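Local coordinates for protein 3-alpha-hydroxysteroid dehydrogenase (Pseudomonas sp., PDB 2DKN) that catalyses the NAD(H)-dependent, reversible oxidation of the 3-alpha-hydroxyl group of steroids, as a member of the short-chain dehydrogenase family with a Rossmann fold, at residues A[52-55]-A[56-60]; A[134-137]-A[138-142]; A[169-173]-A[174-178]. All blocks are in the same frame, centred on the assembly; numbering follows the deposited sequence.

Contact 1. Residues A[52-55]-A[56-60]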
loop_
_atom_site.group_PDB
_atom_site.type_symbol
_atom_site.label_atom_id
_atom_site.label_comp_id
_atom_site.label_asym_id
_atom_site.label_seq_id
_atom_site.Cartn_x
_atom_site.Cartn_y
_atom_site.Cartn_z
ATOM N N VAL A 52 -5.359 -18.151 -20.752
ATOM C CA VAL A 52 -3.947 -17.865 -21.036
ATOM C C VAL A 52 -3.683 -17.865 -22.549
ATOM O O VAL A 52 -3.103 -16.902 -23.099
ATOM C CB VAL A 52 -3.010 -18.839 -20.292
ATOM C CG1 VAL A 52 -1.554 -18.718 -20.800
ATOM C CG2 VAL A 52 -3.086 -18.574 -18.755
ATOM N N ALA A 53 -4.118 -18.931 -23.223
ATOM C CA ALA A 53 -3.912 -19.045 -24.687
ATOM C C ALA A 53 -4.558 -17.880 -25.421
ATOM O O ALA A 53 -3.966 -17.300 -26.345
ATOM C CB ALA A 53 -4.434 -20.388 -25.220
ATOM N N ALA A 54 -5.770 -17.520 -25.001
ATOM C CA ALA A 54 -6.500 -16.413 -25.610
ATOM C C ALA A 54 -5.825 -15.057 -25.377
ATOM O O ALA A 54 -5.751 -14.209 -26.288
ATOM C CB ALA A 54 -7.923 -16.382 -25.114
ATOM N N VAL A 55 -5.336 -14.832 -24.162
ATOM C CA VAL A 55 -4.585 -13.603 -23.904
ATOM C C VAL A 55 -3.336 -13.549 -24.795
ATOM O O VAL A 55 -3.076 -12.523 -25.414
ATOM C CB VAL A 55 -4.184 -13.447 -22.410
ATOM C CG1 VAL A 55 -3.200 -12.289 -22.251
ATOM C CG2 VAL A 55 -5.446 -13.246 -21.524
ATOM N N LEU A 56 -2.561 -14.636 -24.840
ATOM C CA LEU A 56 -1.338 -14.666 -25.663
ATOM C C LEU A 56 -1.642 -14.341 -27.120
ATOM O O LEU A 56 -0.918 -13.578 -27.758
ATOM C CB LEU A 56 -0.640 -16.016 -25.566
ATOM C CG LEU A 56 -0.032 -16.317 -24.184
ATOM C CD1 LEU A 56 0.488 -17.771 -24.089
ATOM C CD2 LEU A 56 1.076 -15.324 -23.867
ATOM N N ASP A 57 -2.722 -14.919 -27.636
ATOM C CA ASP A 57 -3.109 -14.646 -29.014
ATOM C C ASP A 57 -3.409 -13.157 -29.180
ATOM O O ASP A 57 -2.931 -12.520 -30.120
ATOM C CB ASP A 57 -4.329 -15.482 -29.411
ATOM C CG ASP A 57 -4.800 -15.174 -30.816
ATOM O OD1 ASP A 57 -3.982 -15.302 -31.743
ATOM O OD2 ASP A 57 -5.972 -14.783 -30.987
ATOM N N ARG A 58 -4.190 -12.594 -28.266
ATOM C CA ARG A 58 -4.618 -11.198 -28.408
ATOM C C ARG A 58 -3.478 -10.181 -28.285
ATOM O O ARG A 58 -3.535 -9.101 -28.890
ATOM C CB ARG A 58 -5.773 -10.868 -27.457
ATOM C CG ARG A 58 -7.083 -11.484 -27.935
ATOM C CD ARG A 58 -8.286 -11.163 -27.076
ATOM N NE ARG A 58 -9.525 -11.207 -27.868
ATOM C CZ ARG A 58 -10.169 -12.315 -28.244
ATOM N NH1 ARG A 58 -9.722 -13.535 -27.919
ATOM N NH2 ARG A 58 -11.279 -12.201 -28.965
ATOM N N CYS A 59 -2.448 -10.508 -27.506
ATOM C CA CYS A 59 -1.352 -9.562 -27.305
ATOM C C CYS A 59 -0.099 -9.912 -28.105
ATOM O O CYS A 59 0.943 -9.249 -27.979
ATOM C CB CYS A 59 -1.021 -9.437 -25.804
ATOM S SG CYS A 59 -0.173 -10.865 -25.093
ATOM N N GLY A 60 -0.191 -10.946 -28.928
ATOM C CA GLY A 60 0.954 -11.399 -29.705
ATOM C C GLY A 60 2.094 -11.886 -28.845
ATOM O O GLY A 60 3.267 -11.776 -29.218
#
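Val52 and Leu56 lie side by side one turn apart, near the C-terminal end of helix 45-59, and point the same way. Val52 CG1 meets Leu56 CD1 at 4.0 Å. Leu56 CG stands beside its own backbone N (chi1 -68°), which brings it back over the previous turn, to 3.3 Å from Val52 O. That oxygen also accepts a nearly straight bond from Leu56 N (2.9 Å, 171° at the hydrogen). With the buried Val55, this is the closely packed part. Val55 CG1 and Cys59 SG make a looser contact at 4.4 Å, while Cys59 N donates to Val55 O at 3.0 Å.

Ala53 and Asp57 form the solvent side. Asp57 N bonds to Ala53 O in the regular helical pattern, but the side chains add little. Arg58 is exposed yet runs along the sheet edge. Its N donates to Ala54 O, and Arg58 CG lies 3.5 Å from the same Ala54 O. Gly60, with positive phi, leaves the helical conformation in a Schellman motif; the bond from Gly60 N to Asp57 O is weak.

Neighbours of the Rossmann fold cover the packed side. Val52, Val55 and Leu56 touch Leu97 of helix 79-102. Val55 also reaches Ile31 of strand 27-32. Val55, Ala54 and Arg58 share Ile38 of strand 38-39, and Arg58 and Cys59 meet Ile29.

Contact 2. Residues A[134-137]-A[138-142]; sequences GDEA and RAIEL
Asp135 turns its carboxylate onto the backbone of Arg138: CG lies opposite the Asp135 N (chi1 -171°), and OD1 then comes within 3.2 Å of Arg138 N. This is an N-cap. Asp135 sits just before helix 136-146, and its side chain takes up an N-H of the first turn. The donor comes from above the carboxylate plane, about 65° out of it. The carboxylate also rests on the start of the arginine chain, with Asp135 CG 3.3 Å from Arg138 CB. The main-chain oxygen of Asp135 accepts from Ala139 N. Gly134, with positive phi, closes the preceding helix 126-133 in a Schellman motif, so one helix ends and the next is capped within two residues.

Glu136 and Ile140 meet one turn apart. The extended Glu136 chain lays its CG 3.7 Å from Ile140 CD1, and its OE1 goes on to a salt bridge with Arg48. With an alanine in place of Glu136, Arg48 would probably lose this carboxylate and Ile140 CD1 the methylene it packs against. Ala139, on the buried side, touches Phe88 of helix 79-102 and Met131 of helix 126-133.

Arg138 bends at chi2 (50°), and its guanidinium is led away from Asp135 toward Glu141. Arg138 NH1 makes a salt bridge to Glu141 OE1 at 2.8 Å, with that oxygen in the guanidinium plane. Leu142 CD2 sits 3.5 Å above the same plane, over its centre.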
loop_
_atom_site.group_PDB
_atom_site.type_symbol
_atom_site.label_atom_id
_atom_site.label_comp_id
_atom_site.label_asym_id
_atom_site.label_seq_id
_atom_site.Cartn_x
_atom_site.Cartn_y
_atom_site.Cartn_z
ATOM N N GLY A 134 0.840 -25.451 -4.236
ATOM C CA GLY A 134 0.287 -25.584 -5.583
ATOM C C GLY A 134 -0.564 -26.825 -5.779
ATOM O O GLY A 134 -0.899 -27.158 -6.908
ATOM N N ASP A 135 -0.937 -27.481 -4.673
ATOM C CA ASP A 135 -1.729 -28.724 -4.724
ATOM C C ASP A 135 -3.202 -28.379 -4.686
ATOM O O ASP A 135 -3.807 -28.294 -3.601
ATOM C CB ASP A 135 -1.376 -29.641 -3.544
ATOM C CG ASP A 135 -1.996 -31.028 -3.677
ATOM O OD1 ASP A 135 -2.961 -31.187 -4.439
ATOM O OD2 ASP A 135 -1.523 -31.956 -3.002
ATOM N N GLU A 136 -3.773 -28.147 -5.866
ATOM C CA GLU A 136 -5.128 -27.620 -5.927
ATOM C C GLU A 136 -6.154 -28.604 -5.375
ATOM O O GLU A 136 -7.074 -28.211 -4.643
ATOM C CB GLU A 136 -5.513 -27.196 -7.340
ATOM C CG GLU A 136 -6.946 -26.646 -7.395
ATOM C CD GLU A 136 -7.294 -25.998 -8.715
ATOM O OE1 GLU A 136 -8.338 -25.324 -8.782
ATOM O OE2 GLU A 136 -6.504 -26.137 -9.662
ATOM N N ALA A 137 -6.011 -29.881 -5.711
ATOM C CA ALA A 137 -6.992 -30.852 -5.220
ATOM C C ALA A 137 -6.984 -30.885 -3.687
ATOM O O ALA A 137 -8.032 -30.938 -3.052
ATOM C CB ALA A 137 -6.711 -32.260 -5.812
ATOM N N ARG A 138 -5.792 -30.853 -3.095
ATOM C CA ARG A 138 -5.669 -30.877 -1.643
ATOM C C ARG A 138 -6.219 -29.609 -1.005
ATOM O O ARG A 138 -6.871 -29.668 0.035
ATOM C CB ARG A 138 -4.193 -31.107 -1.253
ATOM C CG ARG A 138 -3.906 -31.259 0.237
ATOM C CD ARG A 138 -4.815 -32.277 0.920
ATOM N NE ARG A 138 -4.467 -32.444 2.336
ATOM C CZ ARG A 138 -5.206 -33.129 3.212
ATOM N NH1 ARG A 138 -6.334 -33.696 2.825
ATOM N NH2 ARG A 138 -4.825 -33.230 4.479
ATOM N N ALA A 139 -5.937 -28.458 -1.616
ATOM C CA ALA A 139 -6.415 -27.180 -1.088
ATOM C C ALA A 139 -7.944 -27.144 -1.097
ATOM O O ALA A 139 -8.570 -26.706 -0.130
ATOM C CB ALA A 139 -5.837 -26.014 -1.913
ATOM N N ILE A 140 -8.544 -27.609 -2.194
ATOM C CA ILE A 140 -10.005 -27.637 -2.306
ATOM C C ILE A 140 -10.611 -28.594 -1.258
ATOM O O ILE A 140 -11.595 -28.281 -0.593
ATOM C CB ILE A 140 -10.439 -28.052 -3.752
ATOM C CG1 ILE A 140 -10.157 -26.900 -4.730
ATOM C CG2 ILE A 140 -11.910 -28.480 -3.795
ATOM C CD1 ILE A 140 -10.434 -27.201 -6.200
ATOM N N GLU A 141 -10.004 -29.759 -1.100
ATOM C CA GLU A 141 -10.483 -30.715 -0.092
ATOM C C GLU A 141 -10.430 -30.098 1.313
ATOM O O GLU A 141 -11.398 -30.164 2.070
ATOM C CB GLU A 141 -9.640 -31.987 -0.150
ATOM C CG GLU A 141 -9.949 -32.987 0.952
ATOM C CD GLU A 141 -9.108 -34.244 0.839
ATOM O OE1 GLU A 141 -7.895 -34.145 0.513
ATOM O OE2 GLU A 141 -9.666 -35.336 1.069
ATOM N N LEU A 142 -9.285 -29.515 1.659
ATOM C CA LEU A 142 -9.113 -28.862 2.960
ATOM C C LEU A 142 -10.091 -27.713 3.163
ATOM O O LEU A 142 -10.631 -27.537 4.261
ATOM C CB LEU A 142 -7.688 -28.357 3.118
ATOM C CG LEU A 142 -6.600 -29.433 3.289
ATOM C CD1 LEU A 142 -5.230 -28.823 3.207
ATOM C CD2 LEU A 142 -6.787 -30.218 4.601
#

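Contact 3. Residues A[169-173]-A[174-178]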
loop_
_atom_site.group_PDB
_atom_site.type_symbol
_atom_site.label_atom_id
_atom_site.label_comp_id
_atom_site.label_asym_id
_atom_site.label_seq_id
_atom_site.Cartn_x
_atom_site.Cartn_y
_atom_site.Cartn_z
ATOM N N VAL A 169 11.724 -12.581 -6.120
ATOM C CA VAL A 169 12.994 -12.673 -6.863
ATOM C C VAL A 169 12.780 -13.219 -8.281
ATOM O O VAL A 169 13.338 -12.685 -9.222
ATOM C CB VAL A 169 14.015 -13.534 -6.091
ATOM C CG1 VAL A 169 15.239 -13.822 -6.956
ATOM C CG2 VAL A 169 14.413 -12.807 -4.835
ATOM N N ASP A 170 11.945 -14.247 -8.433
ATOM C CA ASP A 170 11.651 -14.773 -9.790
ATOM C C ASP A 170 11.104 -13.677 -10.706
ATOM O O ASP A 170 11.532 -13.530 -11.862
ATOM C CB ASP A 170 10.657 -15.940 -9.741
ATOM C CG ASP A 170 11.256 -17.187 -9.127
ATOM O OD1 ASP A 170 10.478 -18.042 -8.658
ATOM O OD2 ASP A 170 12.505 -17.308 -9.098
ATOM N N TRP A 171 10.155 -12.899 -10.188
ATOM C CA TRP A 171 9.597 -11.767 -10.969
ATOM C C TRP A 171 10.625 -10.671 -11.283
ATOM O O TRP A 171 10.695 -10.181 -12.404
ATOM C CB TRP A 171 8.317 -11.213 -10.313
ATOM C CG TRP A 171 7.202 -12.204 -10.469
ATOM C CD1 TRP A 171 6.761 -13.116 -9.546
ATOM C CD2 TRP A 171 6.424 -12.419 -11.652
ATOM N NE1 TRP A 171 5.740 -13.891 -10.097
ATOM C CE2 TRP A 171 5.528 -13.490 -11.389
ATOM C CE3 TRP A 171 6.416 -11.831 -12.918
ATOM C CZ2 TRP A 171 4.600 -13.953 -12.345
ATOM C CZ3 TRP A 171 5.504 -12.306 -13.882
ATOM C CH2 TRP A 171 4.606 -13.356 -13.574
ATOM N N ALA A 172 11.455 -10.316 -10.312
ATOM C CA ALA A 172 12.541 -9.377 -10.582
ATOM C C ALA A 172 13.443 -9.919 -11.682
ATOM O O ALA A 172 13.904 -9.171 -12.541
ATOM C CB ALA A 172 13.354 -9.091 -9.317
ATOM N N GLY A 173 13.692 -11.223 -11.669
ATOM C CA GLY A 173 14.625 -11.804 -12.639
ATOM C C GLY A 173 14.083 -11.738 -14.053
ATOM O O GLY A 173 14.865 -11.682 -15.019
ATOM N N ARG A 174 12.751 -11.748 -14.169
ATOM C CA ARG A 174 12.034 -11.555 -15.441
ATOM C C ARG A 174 11.880 -10.089 -15.839
ATOM O O ARG A 174 11.408 -9.795 -16.939
ATOM C CB ARG A 174 10.631 -12.174 -15.364
ATOM C CG ARG A 174 10.605 -13.672 -15.285
ATOM C CD ARG A 174 9.171 -14.192 -15.098
ATOM N NE ARG A 174 9.185 -15.581 -14.667
ATOM C CZ ARG A 174 8.673 -16.004 -13.517
ATOM N NH1 ARG A 174 8.746 -17.288 -13.200
ATOM N NH2 ARG A 174 8.075 -15.148 -12.695
ATOM N N GLY A 175 12.255 -9.169 -14.945
ATOM C CA GLY A 175 12.190 -7.738 -15.210
ATOM C C GLY A 175 10.771 -7.216 -15.071
ATOM O O GLY A 175 10.412 -6.195 -15.655
ATOM N N VAL A 176 9.962 -7.932 -14.290
ATOM C CA VAL A 176 8.539 -7.606 -14.170
ATOM C C VAL A 176 8.239 -7.315 -12.698
ATOM O O VAL A 176 8.555 -8.137 -11.840
ATOM C CB VAL A 176 7.641 -8.791 -14.623
ATOM C CG1 VAL A 176 6.148 -8.415 -14.505
ATOM C CG2 VAL A 176 7.955 -9.225 -16.048
ATOM N N ARG A 177 7.641 -6.171 -12.393
ATOM C CA ARG A 177 7.263 -5.910 -11.000
ATOM C C ARG A 177 5.950 -6.619 -10.684
ATOM O O ARG A 177 5.105 -6.818 -11.571
ATOM C CB ARG A 177 7.135 -4.395 -10.726
ATOM C CG ARG A 177 8.459 -3.647 -10.889
ATOM C CD ARG A 177 8.339 -2.159 -10.563
ATOM N NE ARG A 177 7.426 -1.474 -11.487
ATOM C CZ ARG A 177 6.156 -1.174 -11.208
ATOM N NH1 ARG A 177 5.608 -1.493 -10.019
ATOM N NH2 ARG A 177 5.430 -0.553 -12.129
ATOM N N LEU A 178 5.776 -7.003 -9.425
ATOM C CA LEU A 178 4.537 -7.668 -9.012
ATOM C C LEU A 178 4.169 -7.179 -7.622
ATOM O O LEU A 178 4.962 -7.319 -6.676
ATOM C CB LEU A 178 4.736 -9.193 -8.978
ATOM C CG LEU A 178 3.566 -9.972 -8.377
ATOM C CD1 LEU A 178 2.276 -9.801 -9.193
ATOM C CD2 LEU A 178 3.945 -11.460 -8.254
#
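Trp171 and Arg174 make a cation-pi contact at the end of helix 168-173. Arg174 CZ lies 4.5 Å from the centroid of the six-membered ring of Trp171 and only 7° off its normal. The two planes are steeply inclined, 70° apart, so the guanidinium does not stack flat. It comes down on the indole with Arg174 NH2, which is 3.3 Å from Trp171 CE2. The arginine chain leaves CA beside the backbone N (chi1 -68°) and then runs extended from CG to NE, back along the last turn to the ring.

Apolar contacts hold the other sides of the indole. Leu178 CD2 makes a CH-pi contact with the opposite face, 3.7 Å from the centroid of the five-membered ring of Trp171 and shifted toward the rim. Val176 CB meets the ring edge, in plane, at 3.7 Å from Trp171 CE3. The buried indole thus has a charged group on one face and a methyl on the other. Leu94 and Ala98 of helix 79-102 touch the tryptophan too. Ala172 packs on Pro210 of the second subunit.

Backbone hydrogen bonds close the helix. Val176 N donates to Trp171 O at 3.0 Å, and Gly175 N to Ala172 O at 2.9 Å. Arg174 N bonds to Asp170 O, and weakly to Trp171 O.

The two bonds made by Gly175 N and Val176 N, together with the positive phi of Gly175, define a Schellman motif. It turns the chain from helix 168-173 into strand 177-183, which lies next to strand 108-112 in the parallel sheet. Such a helix-to-strand turn belongs to the beta-alpha-beta crossovers of the Rossmann fold.

The three contacts follow one another along the chain and do not touch. The centres of contacts 1 and 3 are about 20 Å apart; contact 2 is about 28 Å from contact 1 and about 27 Å from contact 3, centre to centre. Helix 79-102 joins them: contacts 1 and 3 pack on its C-terminal part, contact 2 nearer its start. Each also holds a Schellman glycine that follows a helix. None lies at the coenzyme. The side chains of Val55 in contact 1 and Glu136 in contact 2 are about 11 and 10 Å from the bound NADH, and that of Leu178 in contact 3 is about 14 Å away. Contact 3 alone reaches the second subunit.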